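Long-range contacts in putative alpha-galactosidase (PDB 4NZJ), which probably catalyses the hydrolysis of terminal, non-reducing alpha-D-galactose residues from alpha-D-galactosides: residues A[13-18]-A[33-38]; A[132-137]-A[376-381]; A[144-149]-A[189-194]; A[138-143]-A[214-219]. All blocks are in the same frame, centred on the assembly; numbering follows the deposited sequence. Where two conformers were deposited one is given.

Contact 1 of 4, residues A[13-18]-A[33-38]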
loop_
_atom_site.group_PDB
_atom_site.type_symbol
_atom_site.label_atom_id
_atom_site.label_comp_id
_atom_site.label_asym_id
_atom_site.label_seq_id
_atom_site.Cartn_x
_atom_site.Cartn_y
_atom_site.Cartn_z
ATOM N N PRO A 13 20.201 -14.115 -0.153
ATOM C CA PRO A 13 18.946 -13.587 0.377
ATOM C C PRO A 13 19.023 -12.093 0.646
ATOM O O PRO A 13 20.093 -11.575 0.965
ATOM C CB PRO A 13 18.762 -14.350 1.695
ATOM C CG PRO A 13 19.652 -15.534 1.595
ATOM C CD PRO A 13 20.815 -15.079 0.773
ATOM N N ARG A 14 17.895 -11.413 0.484
ATOM C CA ARG A 14 17.763 -10.011 0.857
ATOM C C ARG A 14 16.404 -9.881 1.529
ATOM O O ARG A 14 15.371 -9.989 0.867
ATOM C CB ARG A 14 17.873 -9.097 -0.378
ATOM C CG ARG A 14 19.091 -9.412 -1.243
ATOM C CD ARG A 14 19.233 -8.542 -2.482
ATOM N NE ARG A 14 18.265 -8.819 -3.549
ATOM C CZ ARG A 14 18.250 -9.901 -4.333
ATOM N NH1 ARG A 14 19.125 -10.890 -4.178
ATOM N NH2 ARG A 14 17.322 -10.004 -5.279
ATOM N N ILE A 15 16.404 -9.698 2.848
ATOM C CA ILE A 15 15.157 -9.499 3.587
ATOM C C ILE A 15 14.696 -8.065 3.345
ATOM O O ILE A 15 15.414 -7.109 3.657
ATOM C CB ILE A 15 15.314 -9.762 5.098
ATOM C CG1 ILE A 15 15.673 -11.232 5.336
ATOM C CG2 ILE A 15 14.033 -9.397 5.846
ATOM C CD1 ILE A 15 16.098 -11.553 6.757
ATOM N N ASN A 16 13.506 -7.939 2.772
ATOM C CA ASN A 16 12.989 -6.652 2.321
ATOM C C ASN A 16 12.049 -6.002 3.333
ATOM O O ASN A 16 11.679 -6.612 4.341
ATOM C CB ASN A 16 12.291 -6.829 0.965
ATOM C CG ASN A 16 13.229 -7.360 -0.109
ATOM O OD1 ASN A 16 14.351 -6.874 -0.256
ATOM N ND2 ASN A 16 12.776 -8.357 -0.868
ATOM N N SER A 17 11.687 -4.749 3.049
ATOM C CA SER A 17 10.718 -3.995 3.843
ATOM C C SER A 17 9.332 -4.641 3.768
ATOM O O SER A 17 9.029 -5.336 2.792
ATOM C CB SER A 17 10.650 -2.548 3.336
ATOM O OG SER A 17 11.916 -1.917 3.458
ATOM N N PRO A 18 8.466 -4.389 4.772
ATOM C CA PRO A 18 8.630 -3.491 5.929
ATOM C C PRO A 18 9.497 -4.072 7.028
ATOM O O PRO A 18 9.547 -5.286 7.189
ATOM C CB PRO A 18 7.201 -3.326 6.450
ATOM C CG PRO A 18 6.509 -4.583 6.048
ATOM C CD PRO A 18 7.119 -4.988 4.736
ATOM N N ILE A 33 7.798 -13.037 5.790
ATOM C CA ILE A 33 9.022 -12.249 5.709
ATOM C C ILE A 33 9.391 -12.072 4.233
ATOM O O ILE A 33 9.855 -13.018 3.601
ATOM C CB ILE A 33 10.178 -12.923 6.462
ATOM C CG1 ILE A 33 9.807 -13.134 7.938
ATOM C CG2 ILE A 33 11.451 -12.088 6.330
ATOM C CD1 ILE A 33 10.673 -14.158 8.640
ATOM N N PRO A 34 9.178 -10.865 3.671
ATOM C CA PRO A 34 9.424 -10.716 2.240
ATOM C C PRO A 34 10.913 -10.810 1.953
ATOM O O PRO A 34 11.696 -10.032 2.494
ATOM C CB PRO A 34 8.880 -9.311 1.924
ATOM C CG PRO A 34 8.131 -8.874 3.146
ATOM C CD PRO A 34 8.825 -9.570 4.276
ATOM N N THR A 35 11.298 -11.778 1.129
ATOM C CA THR A 35 12.707 -12.121 0.963
ATOM C C THR A 35 13.067 -12.408 -0.491
ATOM O O THR A 35 12.577 -13.371 -1.084
ATOM C CB THR A 35 13.084 -13.350 1.822
ATOM O OG1 THR A 35 12.491 -13.232 3.120
ATOM C CG2 THR A 35 14.579 -13.464 1.974
ATOM N N SER A 36 13.927 -11.569 -1.061
ATOM C CA SER A 36 14.459 -11.822 -2.391
ATOM C C SER A 36 15.590 -12.839 -2.300
ATOM O O SER A 36 16.189 -13.016 -1.240
ATOM C CB SER A 36 14.963 -10.525 -3.026
ATOM O OG SER A 36 13.919 -9.583 -3.151
ATOM N N GLY A 37 15.877 -13.513 -3.410
ATOM C CA GLY A 37 17.012 -14.429 -3.478
ATOM C C GLY A 37 16.635 -15.771 -4.059
ATOM O O GLY A 37 15.456 -16.128 -4.121
ATOM N N GLN A 38 17.639 -16.534 -4.480
ATOM C CA GLN A 38 17.358 -17.828 -5.086
ATOM C C GLN A 38 16.747 -18.772 -4.050
ATOM O O GLN A 38 17.043 -18.680 -2.857
ATOM C CB GLN A 38 18.605 -18.430 -5.745
ATOM C CG GLN A 38 19.509 -19.240 -4.836
ATOM C CD GLN A 38 20.494 -20.083 -5.624
ATOM O OE1 GLN A 38 21.009 -19.647 -6.652
ATOM N NE2 GLN A 38 20.757 -21.295 -5.147
#
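An antiparallel pairing at the edge of a sheet in the N-terminal Ig-like domain joins Arg14 and Ile15 to Thr35 and Ser36. Arg14 and Ser36 form the hydrogen-bonded pair. Arg14 N gives to Ser36 O and Ser36 N gives to Arg14 O, both at 2.9 Å. Asn16 N then bonds to Pro34 O at 2.8 Å, with a nearly straight N-H...O angle of 170°. Ile15 and Thr35 are the non-hydrogen-bonded pair between them.

Two side chains of the 13-18 segment converge on Ser36. The amide of Asn16 reaches it with ND2, which donates to Ser36 OG at 2.8 Å, and OG lies almost in the amide plane. The guanidinium of Arg14 lays one face over the serine methylene, with NH2 3.3 Å from Ser36 CB. A bend at chi3 (-72°) turns the guanidinium toward Ser36 on the partner strand. Its NH1 and NH2 are held by the carbonyl oxygens of Glu10 and Lys7.

The domain is a beta sandwich, and Ile15 and Thr35 face its second sheet. Both rest on Ala77 of strand 69-79. They point the same way and lie side by side, Ile15 CG1 being 4.2 Å from Thr35 CG2. The other branch of the isoleucine, CG2, meets Ile33 CG2 at 3.8 Å. The polar branch of Thr35 is occupied as well: OG1 gives to Ile33 O and is also bonded to Trp43 NE1. At the far end the ring of Pro34 packs by CG against Ser17 O, 3.7 Å away, the carbonyl oxygen of the cis peptide bond that leads into Pro18.

Contact 2 of 4, residues A[132-137]-A[376-381]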
loop_
_atom_site.group_PDB
_atom_site.type_symbol
_atom_site.label_atom_id
_atom_site.label_comp_id
_atom_site.label_asym_id
_atom_site.label_seq_id
_atom_site.Cartn_x
_atom_site.Cartn_y
_atom_site.Cartn_z
ATOM N N ARG A 132 4.828 -10.867 -3.488
ATOM C CA ARG A 132 4.818 -11.212 -2.065
ATOM C C ARG A 132 6.184 -10.958 -1.422
ATOM O O ARG A 132 6.267 -10.467 -0.295
ATOM C CB ARG A 132 4.374 -12.654 -1.836
ATOM C CG ARG A 132 4.154 -12.974 -0.363
ATOM C CD ARG A 132 3.750 -14.418 -0.107
ATOM N NE ARG A 132 4.811 -15.357 -0.450
ATOM C CZ ARG A 132 4.836 -16.638 -0.084
ATOM N NH1 ARG A 132 3.854 -17.157 0.646
ATOM N NH2 ARG A 132 5.852 -17.406 -0.449
ATOM N N ASP A 133 7.259 -11.240 -2.151
ATOM C CA ASP A 133 8.604 -11.048 -1.600
ATOM C C ASP A 133 9.089 -9.606 -1.569
ATOM O O ASP A 133 10.137 -9.326 -0.987
ATOM C CB ASP A 133 9.595 -11.965 -2.300
ATOM C CG ASP A 133 9.412 -13.384 -1.869
ATOM O OD1 ASP A 133 9.626 -13.640 -0.670
ATOM O OD2 ASP A 133 9.000 -14.223 -2.696
ATOM N N LEU A 134 8.323 -8.699 -2.171
ATOM C CA LEU A 134 8.601 -7.270 -2.058
ATOM C C LEU A 134 7.645 -6.558 -1.101
ATOM O O LEU A 134 7.704 -5.336 -0.974
ATOM C CB LEU A 134 8.605 -6.593 -3.442
ATOM C CG LEU A 134 9.965 -6.523 -4.147
ATOM C CD1 LEU A 134 10.971 -5.681 -3.372
ATOM C CD2 LEU A 134 10.511 -7.915 -4.399
ATOM N N GLY A 135 6.776 -7.318 -0.430
ATOM C CA GLY A 135 5.948 -6.781 0.654
ATOM C C GLY A 135 4.464 -6.640 0.363
ATOM O O GLY A 135 3.693 -6.268 1.250
ATOM N N TYR A 136 4.051 -6.932 -0.868
ATOM C CA TYR A 136 2.628 -6.880 -1.216
ATOM C C TYR A 136 1.918 -7.998 -0.460
ATOM O O TYR A 136 2.248 -9.176 -0.641
ATOM C CB TYR A 136 2.426 -7.025 -2.722
ATOM C CG TYR A 136 2.958 -5.860 -3.533
ATOM C CD1 TYR A 136 2.156 -4.763 -3.826
ATOM C CD2 TYR A 136 4.263 -5.858 -4.020
ATOM C CE1 TYR A 136 2.635 -3.707 -4.580
ATOM C CE2 TYR A 136 4.753 -4.800 -4.766
ATOM C CZ TYR A 136 3.937 -3.726 -5.043
ATOM O OH TYR A 136 4.427 -2.677 -5.788
ATOM N N SER A 137 0.984 -7.630 0.414
ATOM C CA SER A 137 0.358 -8.611 1.313
ATOM C C SER A 137 -1.177 -8.607 1.329
ATOM O O SER A 137 -1.784 -9.624 1.693
ATOM C CB SER A 137 0.896 -8.423 2.736
ATOM O OG SER A 137 0.583 -7.136 3.252
ATOM N N LEU A 376 8.169 -3.972 -8.498
ATOM C CA LEU A 376 9.080 -4.685 -7.603
ATOM C C LEU A 376 10.358 -3.905 -7.282
ATOM O O LEU A 376 11.308 -4.476 -6.752
ATOM C CB LEU A 376 9.464 -6.029 -8.212
ATOM C CG LEU A 376 8.320 -6.986 -8.543
ATOM C CD1 LEU A 376 8.882 -8.261 -9.150
ATOM C CD2 LEU A 376 7.496 -7.283 -7.301
ATOM N N ASP A 377 10.374 -2.609 -7.577
ATOM C CA ASP A 377 11.577 -1.783 -7.394
ATOM C C ASP A 377 11.934 -1.725 -5.904
ATOM O O ASP A 377 11.208 -1.108 -5.132
ATOM C CB ASP A 377 11.323 -0.384 -7.952
ATOM C CG ASP A 377 12.568 0.464 -7.995
ATOM O OD1 ASP A 377 13.217 0.627 -6.942
ATOM O OD2 ASP A 377 12.889 0.974 -9.090
ATOM N N PRO A 378 13.042 -2.376 -5.489
ATOM C CA PRO A 378 13.275 -2.497 -4.043
ATOM C C PRO A 378 13.598 -1.181 -3.333
ATOM O O PRO A 378 13.198 -0.997 -2.186
ATOM C CB PRO A 378 14.470 -3.451 -3.939
ATOM C CG PRO A 378 14.648 -4.044 -5.293
ATOM C CD PRO A 378 14.071 -3.082 -6.275
ATOM N N ASP A 379 14.333 -0.299 -4.003
ATOM C CA ASP A 379 14.720 0.985 -3.417
ATOM C C ASP A 379 13.516 1.895 -3.232
ATOM O O ASP A 379 13.388 2.557 -2.201
ATOM C CB ASP A 379 15.753 1.694 -4.293
ATOM C CG ASP A 379 17.134 1.074 -4.202
ATOM O OD1 ASP A 379 17.386 0.273 -3.285
ATOM O OD2 ASP A 379 17.978 1.403 -5.055
ATOM N N LEU A 380 12.640 1.946 -4.228
ATOM C CA LEU A 380 11.445 2.785 -4.137
ATOM C C LEU A 380 10.484 2.267 -3.071
ATOM O O LEU A 380 9.932 3.040 -2.301
ATOM C CB LEU A 380 10.740 2.897 -5.485
ATOM C CG LEU A 380 11.476 3.731 -6.533
ATOM C CD1 LEU A 380 10.756 3.653 -7.867
ATOM C CD2 LEU A 380 11.605 5.176 -6.080
ATOM N N ILE A 381 10.302 0.954 -3.012
ATOM C CA ILE A 381 9.469 0.367 -1.970
ATOM C C ILE A 381 10.062 0.626 -0.581
ATOM O O ILE A 381 9.331 0.944 0.364
ATOM C CB ILE A 381 9.237 -1.130 -2.218
ATOM C CG1 ILE A 381 8.378 -1.299 -3.477
ATOM C CG2 ILE A 381 8.575 -1.783 -1.013
ATOM C CD1 ILE A 381 8.362 -2.707 -4.022
#
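The backbones come nearest where Leu134 faces Leu376, with their CA atoms 6.1 Å apart and no hydrogen bond between the two segments. Both belong to the TIM barrel domain. Residues 132-137 lead from helix 116-128 into barrel strand 138-140. Leu376 and Asp377 link helix 369-375 to helix 378-384, whose first turn is the rest of the segment.

Leu134 carries most of the contact. Its CG sits over the backbone of Leu376, 3.6 Å from Leu376 O. Its CD1 reaches the start of the helix and lies 4.0 Å from Pro378 CA. Its CB is shared by two methyls, Leu376 CD2 at 4.1 Å and Ile381 CD1 at 3.9 Å. In Ile381 the CG1 branch stands anti to the carbonyl carbon (chi1 -67°), which carries CD1 to the leucine.

Tyr136 completes the apolar group, with CE2 of its ring near the same two methyls. The hydroxyl is bonded to Leu375 O, at the end of the preceding helix, so the buried ring has a polar hold at its tip.

Asp377 caps the second helix: Leu380 N donates to Asp377 OD1 at 3.1 Å, from 40° out of the carboxylate plane.

Contact 3 of 4, residues A[144-149]-A[189-194]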
loop_
_atom_site.group_PDB
_atom_site.type_symbol
_atom_site.label_atom_id
_atom_site.label_comp_id
_atom_site.label_asym_id
_atom_site.label_seq_id
_atom_site.Cartn_x
_atom_site.Cartn_y
_atom_site.Cartn_z
ATOM N N PHE A 144 -19.828 -6.307 -4.794
ATOM C CA PHE A 144 -20.561 -7.441 -5.392
ATOM C C PHE A 144 -20.137 -8.847 -4.932
ATOM O O PHE A 144 -20.493 -9.832 -5.585
ATOM C CB PHE A 144 -20.539 -7.411 -6.931
ATOM C CG PHE A 144 -21.222 -6.222 -7.546
ATOM C CD1 PHE A 144 -20.510 -5.065 -7.820
ATOM C CD2 PHE A 144 -22.559 -6.287 -7.907
ATOM C CE1 PHE A 144 -21.125 -3.985 -8.424
ATOM C CE2 PHE A 144 -23.184 -5.206 -8.505
ATOM C CZ PHE A 144 -22.465 -4.056 -8.760
ATOM N N TRP A 145 -19.410 -8.960 -3.822
ATOM C CA TRP A 145 -19.213 -10.275 -3.190
ATOM C C TRP A 145 -20.507 -10.737 -2.502
ATOM O O TRP A 145 -20.706 -11.932 -2.264
ATOM C CB TRP A 145 -18.056 -10.246 -2.185
ATOM C CG TRP A 145 -18.292 -9.325 -1.040
ATOM C CD1 TRP A 145 -17.909 -8.020 -0.943
ATOM C CD2 TRP A 145 -18.981 -9.635 0.176
ATOM N NE1 TRP A 145 -18.329 -7.491 0.261
ATOM C CE2 TRP A 145 -18.990 -8.465 0.962
ATOM C CE3 TRP A 145 -19.609 -10.786 0.668
ATOM C CZ2 TRP A 145 -19.590 -8.418 2.220
ATOM C CZ3 TRP A 145 -20.200 -10.738 1.918
ATOM C CH2 TRP A 145 -20.189 -9.560 2.679
ATOM N N GLN A 146 -21.362 -9.772 -2.176
ATOM C CA GLN A 146 -22.621 -10.006 -1.470
ATOM C C GLN A 146 -23.826 -9.846 -2.391
ATOM O O GLN A 146 -23.726 -9.229 -3.460
ATOM C CB GLN A 146 -22.744 -9.047 -0.276
ATOM C CG GLN A 146 -23.000 -7.575 -0.615
ATOM C CD GLN A 146 -21.728 -6.787 -0.907
ATOM O OE1 GLN A 146 -20.984 -7.099 -1.847
ATOM N NE2 GLN A 146 -21.471 -5.752 -0.102
ATOM N N LEU A 147 -24.965 -10.380 -1.958
ATOM C CA LEU A 147 -26.207 -10.285 -2.714
ATOM C C LEU A 147 -26.864 -8.915 -2.501
ATOM O O LEU A 147 -26.500 -8.184 -1.577
ATOM C CB LEU A 147 -27.167 -11.410 -2.314
ATOM C CG LEU A 147 -26.671 -12.833 -2.590
ATOM C CD1 LEU A 147 -27.728 -13.845 -2.177
ATOM C CD2 LEU A 147 -26.295 -13.026 -4.052
ATOM N N PRO A 148 -27.824 -8.559 -3.370
ATOM C CA PRO A 148 -28.463 -7.243 -3.276
ATOM C C PRO A 148 -29.132 -6.932 -1.937
ATOM O O PRO A 148 -29.042 -5.800 -1.463
ATOM C CB PRO A 148 -29.509 -7.280 -4.387
ATOM C CG PRO A 148 -28.954 -8.227 -5.389
ATOM C CD PRO A 148 -28.213 -9.269 -4.603
ATOM N N GLU A 149 -29.788 -7.921 -1.341
ATOM C CA GLU A 149 -30.563 -7.695 -0.124
ATOM C C GLU A 149 -29.941 -8.400 1.073
ATOM O O GLU A 149 -29.365 -9.487 0.951
ATOM C CB GLU A 149 -32.003 -8.179 -0.305
ATOM C CG GLU A 149 -32.750 -7.541 -1.467
ATOM C CD GLU A 149 -32.845 -6.027 -1.360
ATOM O OE1 GLU A 149 -33.004 -5.505 -0.236
ATOM O OE2 GLU A 149 -32.763 -5.353 -2.407
ATOM N N GLU A 189 -27.533 1.770 3.006
ATOM C CA GLU A 189 -28.327 0.567 2.812
ATOM C C GLU A 189 -27.843 -0.208 1.573
ATOM O O GLU A 189 -27.949 -1.432 1.510
ATOM C CB GLU A 189 -29.811 0.942 2.685
ATOM C CG GLU A 189 -30.396 1.654 3.911
ATOM C CD GLU A 189 -30.144 3.164 3.957
ATOM O OE1 GLU A 189 -29.376 3.700 3.125
ATOM O OE2 GLU A 189 -30.726 3.828 4.843
ATOM N N LYS A 190 -27.310 0.520 0.591
ATOM C CA LYS A 190 -26.827 -0.081 -0.655
ATOM C C LYS A 190 -25.436 0.430 -1.016
ATOM O O LYS A 190 -25.109 1.594 -0.767
ATOM C CB LYS A 190 -27.786 0.233 -1.801
ATOM C CG LYS A 190 -29.188 -0.326 -1.629
ATOM C CD LYS A 190 -29.233 -1.821 -1.881
ATOM C CE LYS A 190 -30.665 -2.334 -1.835
ATOM N NZ LYS A 190 -30.791 -3.689 -2.435
ATOM N N THR A 191 -24.629 -0.436 -1.625
ATOM C CA THR A 191 -23.285 -0.056 -2.055
ATOM C C THR A 191 -23.349 0.758 -3.344
ATOM O O THR A 191 -24.420 0.932 -3.921
ATOM C CB THR A 191 -22.402 -1.291 -2.335
ATOM O OG1 THR A 191 -22.913 -2.000 -3.474
ATOM C CG2 THR A 191 -22.338 -2.222 -1.126
ATOM N N CYS A 192 -22.186 1.226 -3.798
ATOM C CA CYS A 192 -22.104 1.940 -5.074
ATOM C C CYS A 192 -22.717 1.116 -6.206
ATOM O O CYS A 192 -23.475 1.651 -7.022
ATOM C CB CYS A 192 -20.659 2.305 -5.415
ATOM S SG CYS A 192 -19.863 3.400 -4.218
ATOM N N GLY A 193 -22.415 -0.180 -6.238
ATOM C CA GLY A 193 -22.943 -1.084 -7.260
ATOM C C GLY A 193 -24.394 -1.497 -7.089
ATOM O O GLY A 193 -24.993 -2.077 -7.999
ATOM N N GLY A 194 -24.960 -1.224 -5.917
ATOM C CA GLY A 194 -26.367 -1.493 -5.656
ATOM C C GLY A 194 -26.636 -2.813 -4.944
ATOM O O GLY A 194 -27.752 -3.328 -5.009
#
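Phe144 packs tightly against Gly193, while Lys190 meets Glu149 at the open margin of the same contact. On the tight side the tip of the phenyl ring lies against bare backbone. CZ is 3.3 Å from Gly193 O and 3.4 Å from Gly193 CA, and CE1 is 3.6 Å from the same CA. The glycine has no side chain to hold the ring off. It sits within a type I beta turn from Thr191 to Gly194, closed by Gly194 N bonding to Thr191 O.

Next to it Gln146 and Thr191 approach from opposite directions. The glutamine chain advances from CB to NE2 toward the threonine, and Gln146 NE2 is 3.8 Å from Thr191 CG2. The same nitrogen is hydrogen-bonded to Cys196 O.

The solvent side is held by charge. Lys190 NZ forms a salt bridge with Glu149 OE2 at 2.6 Å and also bonds to Pro148 O at 2.9 Å. It meets both oxygens from well above their planes, by 52° and 59°. Pro148 and Glu149 are exposed, so water probably weakens this attraction.

Cys192 ties the turn to Cys222 by a disulfide. Both segments are loops that follow barrel strands, 138-140 and 180-186. They belong to the rim at the C-terminal ends of the strands, the side of a TIM barrel that holds its active site.

Contact 4 of 4, residues A[138-143]-A[214-219]. With GOL (glycerol), chain B.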
loop_
_atom_site.group_PDB
_atom_site.type_symbol
_atom_site.label_atom_id
_atom_site.label_comp_id
_atom_site.label_asym_id
_atom_site.label_seq_id
_atom_site.Cartn_x
_atom_site.Cartn_y
_atom_site.Cartn_z
ATOM N N TYR A 138 -1.801 -7.490 0.962
ATOM C CA TYR A 138 -3.267 -7.381 0.978
ATOM C C TYR A 138 -3.876 -7.800 -0.358
ATOM O O TYR A 138 -3.436 -7.361 -1.426
ATOM C CB TYR A 138 -3.718 -5.958 1.353
ATOM C CG TYR A 138 -3.501 -5.668 2.816
ATOM C CD1 TYR A 138 -4.487 -5.951 3.759
ATOM C CD2 TYR A 138 -2.296 -5.150 3.264
ATOM C CE1 TYR A 138 -4.278 -5.714 5.105
ATOM C CE2 TYR A 138 -2.071 -4.915 4.607
ATOM C CZ TYR A 138 -3.063 -5.188 5.524
ATOM O OH TYR A 138 -2.826 -4.950 6.857
ATOM N N ILE A 139 -4.883 -8.665 -0.281
ATOM C CA ILE A 139 -5.672 -9.072 -1.435
ATOM C C ILE A 139 -7.108 -8.675 -1.111
ATOM O O ILE A 139 -7.726 -9.239 -0.220
ATOM C CB ILE A 139 -5.522 -10.580 -1.695
ATOM C CG1 ILE A 139 -4.078 -10.854 -2.125
ATOM C CG2 ILE A 139 -6.504 -11.072 -2.753
ATOM C CD1 ILE A 139 -3.762 -12.307 -2.389
ATOM N N ASN A 140 -7.611 -7.668 -1.814
ATOM C CA ASN A 140 -8.848 -6.999 -1.428
ATOM C C ASN A 140 -9.998 -7.294 -2.383
ATOM O O ASN A 140 -9.974 -6.902 -3.558
ATOM C CB ASN A 140 -8.615 -5.490 -1.327
ATOM C CG ASN A 140 -7.611 -5.113 -0.245
ATOM O OD1 ASN A 140 -7.298 -5.898 0.651
ATOM N ND2 ASN A 140 -7.104 -3.891 -0.321
ATOM N N ILE A 141 -11.006 -7.982 -1.858
ATOM C CA ILE A 141 -12.268 -8.202 -2.544
ATOM C C ILE A 141 -13.018 -6.876 -2.520
ATOM O O ILE A 141 -13.105 -6.221 -1.478
ATOM C CB ILE A 141 -13.096 -9.302 -1.830
ATOM C CG1 ILE A 141 -12.357 -10.638 -1.902
ATOM C CG2 ILE A 141 -14.492 -9.428 -2.424
ATOM C CD1 ILE A 141 -13.022 -11.758 -1.131
ATOM N N ASP A 142 -13.548 -6.479 -3.669
ATOM C CA ASP A 142 -14.282 -5.227 -3.777
ATOM C C ASP A 142 -15.797 -5.496 -3.807
ATOM O O ASP A 142 -16.264 -6.456 -3.196
ATOM C CB ASP A 142 -13.782 -4.432 -4.990
ATOM C CG ASP A 142 -13.974 -2.926 -4.820
ATOM O OD1 ASP A 142 -13.141 -2.281 -4.141
ATOM O OD2 ASP A 142 -14.971 -2.397 -5.355
ATOM N N ASP A 143 -16.563 -4.661 -4.509
ATOM C CA ASP A 143 -18.028 -4.689 -4.461
ATOM C C ASP A 143 -18.578 -5.971 -5.117
ATOM O O ASP A 143 -17.884 -6.637 -5.889
ATOM C CB ASP A 143 -18.545 -3.431 -5.191
ATOM C CG ASP A 143 -19.947 -2.984 -4.768
ATOM O OD1 ASP A 143 -20.645 -3.661 -3.987
ATOM O OD2 ASP A 143 -20.340 -1.896 -5.261
ATOM N N VAL A 214 -11.374 -11.749 7.898
ATOM C CA VAL A 214 -11.080 -10.512 7.181
ATOM C C VAL A 214 -10.046 -9.676 7.948
ATOM O O VAL A 214 -10.080 -9.601 9.181
ATOM C CB VAL A 214 -12.372 -9.705 6.958
ATOM C CG1 VAL A 214 -12.085 -8.279 6.498
ATOM C CG2 VAL A 214 -13.268 -10.431 5.963
ATOM N N ASP A 215 -9.134 -9.063 7.195
ATOM C CA ASP A 215 -8.033 -8.281 7.746
ATOM C C ASP A 215 -8.101 -6.790 7.393
ATOM O O ASP A 215 -7.357 -5.986 7.949
ATOM C CB ASP A 215 -6.721 -8.852 7.224
ATOM C CG ASP A 215 -6.566 -10.323 7.550
ATOM O OD1 ASP A 215 -6.496 -10.641 8.755
ATOM O OD2 ASP A 215 -6.539 -11.157 6.613
ATOM N N LEU A 216 -9.000 -6.431 6.479
ATOM C CA LEU A 216 -9.154 -5.055 6.024
ATOM C C LEU A 216 -10.576 -4.849 5.533
ATOM O O LEU A 216 -11.138 -5.717 4.869
ATOM C CB LEU A 216 -8.139 -4.753 4.911
ATOM C CG LEU A 216 -8.187 -3.378 4.224
ATOM C CD1 LEU A 216 -6.811 -2.979 3.701
ATOM C CD2 LEU A 216 -9.206 -3.361 3.094
ATOM N N LEU A 217 -11.150 -3.700 5.877
ATOM C CA LEU A 217 -12.442 -3.275 5.351
ATOM C C LEU A 217 -12.279 -1.958 4.619
ATOM O O LEU A 217 -11.816 -0.979 5.209
ATOM C CB LEU A 217 -13.456 -3.089 6.478
ATOM C CG LEU A 217 -14.809 -2.513 6.039
ATOM C CD1 LEU A 217 -15.508 -3.469 5.084
ATOM C CD2 LEU A 217 -15.700 -2.176 7.226
ATOM N N LYS A 218 -12.657 -1.954 3.342
ATOM C CA LYS A 218 -12.839 -0.732 2.575
ATOM C C LYS A 218 -14.298 -0.322 2.732
ATOM O O LYS A 218 -15.202 -1.095 2.410
ATOM C CB LYS A 218 -12.497 -0.961 1.101
ATOM C CG LYS A 218 -12.797 0.238 0.212
ATOM C CD LYS A 218 -12.471 -0.039 -1.244
ATOM C CE LYS A 218 -13.133 0.983 -2.162
ATOM N NZ LYS A 218 -13.088 0.532 -3.582
ATOM N N TYR A 219 -14.525 0.894 3.215
ATOM C CA TYR A 219 -15.865 1.338 3.577
ATOM C C TYR A 219 -16.233 2.577 2.767
ATOM O O TYR A 219 -15.757 3.681 3.024
ATOM C CB TYR A 219 -15.934 1.590 5.082
ATOM C CG TYR A 219 -17.313 1.485 5.708
ATOM C CD1 TYR A 219 -18.172 0.429 5.393
ATOM C CD2 TYR A 219 -17.743 2.414 6.657
ATOM C CE1 TYR A 219 -19.419 0.321 5.981
ATOM C CE2 TYR A 219 -18.991 2.308 7.256
ATOM C CZ TYR A 219 -19.826 1.257 6.915
ATOM O OH TYR A 219 -21.067 1.138 7.510
HETATM C C1 GOL B . -17.435 -0.473 -7.304
HETATM O O1 GOL B . -18.804 -0.169 -7.002
HETATM C C2 GOL B . -16.504 0.601 -6.748
HETATM O O2 GOL B . -16.830 1.883 -7.305
HETATM C C3 GOL B . -16.632 0.667 -5.233
HETATM O O3 GOL B . -15.645 1.560 -4.697
HETATM O O HOH W 1 -4.562 -6.300 8.640
#
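Asp142 and Lys218 meet in a salt bridge at the C-terminal mouth of the barrel, spanning strand 180-186, which lies between their strands. Lys218 leaves strand 216-220 with CB directed toward the 138-143 segment. CG is anti to the backbone N (chi1 174°), and the chain runs extended from there. CD passes 3.7 Å from Asp142 OD1. CE lies 3.6 Å from O3 of a bound glycerol. NZ ends between the two, 2.9 Å from Asp142 OD1, on its syn lone pair, and 3.0 Å from glycerol O3.

Asp142 is fixed at both oxygens: OD1 also takes a bond from Asn105 ND2, and OD2 accepts from Asp143 N. Asp143 OD2 in turn receives glycerol O1 at 2.9 Å.

Deeper in the barrel the contact turns apolar. Leu216 CD1 lies 3.8 Å from Tyr138 CD1, and its CD2 touches the amide of Asn140. One water links Tyr138 OH to Asp215 O.

Asp220 binds the glycerol as well. The glycerol probably came from the crystallisation liquor. Its hydroxyls nonetheless meet carboxylates and a lysine, which is consistent with a pocket made for the hydroxyls of a sugar.

How the contacts relate
The four contacts run from the Ig-like domain to the mouth of the barrel. Contacts 1 and 2 have centres about 9 Å apart and touch across the domain boundary: Asp133 O takes a probable hydrogen bond from Asn16 ND2 at 2.8 Å, and Asp133 OD1 one from Thr35 N at 3.1 Å. Contact 2 adjoins contact 4 in sequence, its loop entering the strand at the base of the barrel. Contacts 3 and 4, centres about 15 Å apart, meet at Asp143, whose OD1 is 2.9 Å from Thr191 OG1 and whose OD2 is shared by Gly193 N and the glycerol. Contact 1 lies away from that pocket, its centre about 25 Å from that of contact 4.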